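Local coordinates for protein beta-lactamase OXA-2 (Salmonella typhimurium, PDB 1K38) that hydrolyses the beta-lactam ring of penicillins, oxacillin among them, and so gives its bacterial host resistance to these antibiotics, at residues A[181-186]-A[203-208]. Numbering follows the deposited sequence.
Sequences GRNWIL and VEWPTG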
loop_
_atom_site.group_PDB
_atom_site.type_symbol
_atom_site.label_atom_id
_atom_site.label_comp_id
_atom_site.label_asym_id
_atom_site.label_seq_id
_atom_site.Cartn_x
_atom_site.Cartn_y
_atom_site.Cartn_z
ATOM N N GLY A 181 -3.765 -2.184 -8.893
ATOM C CA GLY A 181 -4.826 -1.735 -9.773
ATOM C C GLY A 181 -5.974 -1.346 -8.860
ATOM O O GLY A 181 -5.822 -1.372 -7.642
ATOM N N ARG A 182 -7.123 -0.997 -9.428
ATOM C CA ARG A 182 -8.266 -0.599 -8.616
ATOM C C ARG A 182 -8.729 -1.656 -7.621
ATOM O O ARG A 182 -9.166 -1.321 -6.516
ATOM C CB ARG A 182 -9.443 -0.205 -9.517
ATOM C CG ARG A 182 -9.206 1.049 -10.338
ATOM C CD ARG A 182 -10.443 1.412 -11.146
ATOM N NE ARG A 182 -10.216 2.574 -11.998
ATOM C CZ ARG A 182 -10.038 3.813 -11.551
ATOM N NH1 ARG A 182 -10.063 4.067 -10.247
ATOM N NH2 ARG A 182 -9.821 4.801 -12.409
ATOM N N ASN A 183 -8.632 -2.930 -7.998
ATOM C CA ASN A 183 -9.077 -3.997 -7.110
ATOM C C ASN A 183 -8.030 -5.052 -6.771
ATOM O O ASN A 183 -8.373 -6.146 -6.326
ATOM C CB ASN A 183 -10.321 -4.687 -7.688
ATOM C CG ASN A 183 -10.060 -5.345 -9.025
ATOM O OD1 ASN A 183 -10.872 -6.142 -9.503
ATOM N ND2 ASN A 183 -8.936 -5.013 -9.643
ATOM N N TRP A 184 -6.757 -4.737 -6.973
ATOM C CA TRP A 184 -5.705 -5.697 -6.643
ATOM C C TRP A 184 -4.403 -5.011 -6.239
ATOM O O TRP A 184 -4.075 -3.935 -6.740
ATOM C CB TRP A 184 -5.449 -6.655 -7.813
ATOM C CG TRP A 184 -4.980 -6.001 -9.070
ATOM C CD1 TRP A 184 -5.753 -5.412 -10.031
ATOM C CD2 TRP A 184 -3.624 -5.859 -9.503
ATOM N NE1 TRP A 184 -4.960 -4.913 -11.036
ATOM C CE2 TRP A 184 -3.649 -5.172 -10.736
ATOM C CE3 TRP A 184 -2.388 -6.243 -8.966
ATOM C CZ2 TRP A 184 -2.485 -4.861 -11.444
ATOM C CZ3 TRP A 184 -1.231 -5.934 -9.668
ATOM C CH2 TRP A 184 -1.287 -5.248 -10.896
ATOM N N ILE A 185 -3.678 -5.639 -5.317
ATOM C CA ILE A 185 -2.409 -5.102 -4.838
ATOM C C ILE A 185 -1.358 -6.201 -4.781
ATOM O O ILE A 185 -1.560 -7.237 -4.149
ATOM C CB ILE A 185 -2.549 -4.487 -3.419
ATOM C CG1 ILE A 185 -3.601 -3.374 -3.438
ATOM C CG2 ILE A 185 -1.206 -3.908 -2.961
ATOM C CD1 ILE A 185 -3.916 -2.795 -2.070
ATOM N N LEU A 186 -0.235 -5.967 -5.448
ATOM C CA LEU A 186 0.859 -6.930 -5.466
ATOM C C LEU A 186 1.927 -6.475 -4.485
ATOM O O LEU A 186 2.472 -5.377 -4.625
ATOM C CB LEU A 186 1.462 -7.028 -6.875
ATOM C CG LEU A 186 2.744 -7.861 -7.035
ATOM C CD1 LEU A 186 2.472 -9.331 -6.721
ATOM C CD2 LEU A 186 3.260 -7.721 -8.467
ATOM N N VAL A 203 -0.631 -11.426 -3.974
ATOM C CA VAL A 203 -1.456 -10.461 -4.675
ATOM C C VAL A 203 -2.822 -10.534 -3.997
ATOM O O VAL A 203 -3.401 -11.615 -3.853
ATOM C CB VAL A 203 -1.580 -10.786 -6.184
ATOM C CG1 VAL A 203 -2.159 -12.169 -6.381
ATOM C CG2 VAL A 203 -2.435 -9.725 -6.863
ATOM N N GLU A 204 -3.319 -9.384 -3.555
ATOM C CA GLU A 204 -4.608 -9.330 -2.874
ATOM C C GLU A 204 -5.725 -8.945 -3.813
ATOM O O GLU A 204 -5.592 -8.006 -4.602
ATOM C CB GLU A 204 -4.596 -8.295 -1.746
ATOM C CG GLU A 204 -3.338 -8.240 -0.945
ATOM C CD GLU A 204 -3.403 -7.209 0.165
ATOM O OE1 GLU A 204 -4.231 -6.275 0.083
ATOM O OE2 GLU A 204 -2.608 -7.323 1.112
ATOM N N TRP A 205 -6.834 -9.666 -3.696
ATOM C CA TRP A 205 -8.028 -9.413 -4.487
ATOM C C TRP A 205 -9.190 -9.263 -3.510
ATOM O O TRP A 205 -9.063 -9.585 -2.331
ATOM C CB TRP A 205 -8.300 -10.577 -5.442
ATOM C CG TRP A 205 -7.302 -10.668 -6.544
ATOM C CD1 TRP A 205 -6.131 -11.374 -6.539
ATOM C CD2 TRP A 205 -7.357 -9.992 -7.803
ATOM N NE1 TRP A 205 -5.455 -11.177 -7.719
ATOM C CE2 TRP A 205 -6.184 -10.333 -8.512
ATOM C CE3 TRP A 205 -8.284 -9.127 -8.402
ATOM C CZ2 TRP A 205 -5.911 -9.839 -9.794
ATOM C CZ3 TRP A 205 -8.014 -8.636 -9.671
ATOM C CH2 TRP A 205 -6.834 -8.994 -10.354
ATOM N N PRO A 206 -10.337 -8.767 -3.986
ATOM C CA PRO A 206 -11.493 -8.595 -3.104
ATOM C C PRO A 206 -11.936 -9.868 -2.374
ATOM O O PRO A 206 -12.422 -9.799 -1.249
ATOM C CB PRO A 206 -12.566 -8.072 -4.053
ATOM C CG PRO A 206 -11.773 -7.259 -5.025
ATOM C CD PRO A 206 -10.595 -8.170 -5.310
ATOM N N THR A 207 -11.758 -11.025 -3.007
ATOM C CA THR A 207 -12.178 -12.292 -2.410
ATOM C C THR A 207 -11.094 -13.022 -1.619
ATOM O O THR A 207 -11.362 -14.049 -0.996
ATOM C CB THR A 207 -12.722 -13.260 -3.485
ATOM O OG1 THR A 207 -11.700 -13.537 -4.450
ATOM C CG2 THR A 207 -13.922 -12.648 -4.191
ATOM N N GLY A 208 -9.877 -12.493 -1.635
ATOM C CA GLY A 208 -8.798 -13.140 -0.910
ATOM C C GLY A 208 -7.442 -12.894 -1.540
ATOM O O GLY A 208 -7.342 -12.291 -2.610
#
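At the end of the antiparallel hairpin of strands 184-192 and 196-205 that lies away from its turn, in the central sheet of this penicillin-binding-protein-like fold, I185 pairs with E204. Two backbone bonds make this a hydrogen-bonded pair: E204 N to I185 O at 2.8 Å, nearly straight, and I185 N to E204 O at 3.1 Å, aimed at a lone pair in the carbonyl plane. On the face bearing W184 and W205, the CB of W184 sits 3.5 Å from the centroid of the six-membered ring of W205, almost exactly on its normal, a CH-pi contact that suits a broad indole. With CG between its own backbone N and carbonyl carbon (chi1 62°), W184 swings its indole off W205; its five-membered ring and the W205 six-membered ring, planes 25° apart, barely overlap. V203 CG2, a methyl branching at CB, approaches W184 CE3 obliquely at 4.1 Å. N183 offers a polar amide, steep to the W205 plane, with OD1 at the ring edge. On the other face, beta-branched I185 suits the extended strand, while E204 is long enough to carry OE2 to R187, a salt bridge, and W202. The hairpin end therefore joins indole packing to a carboxylate whose ionised form R187 probably favours.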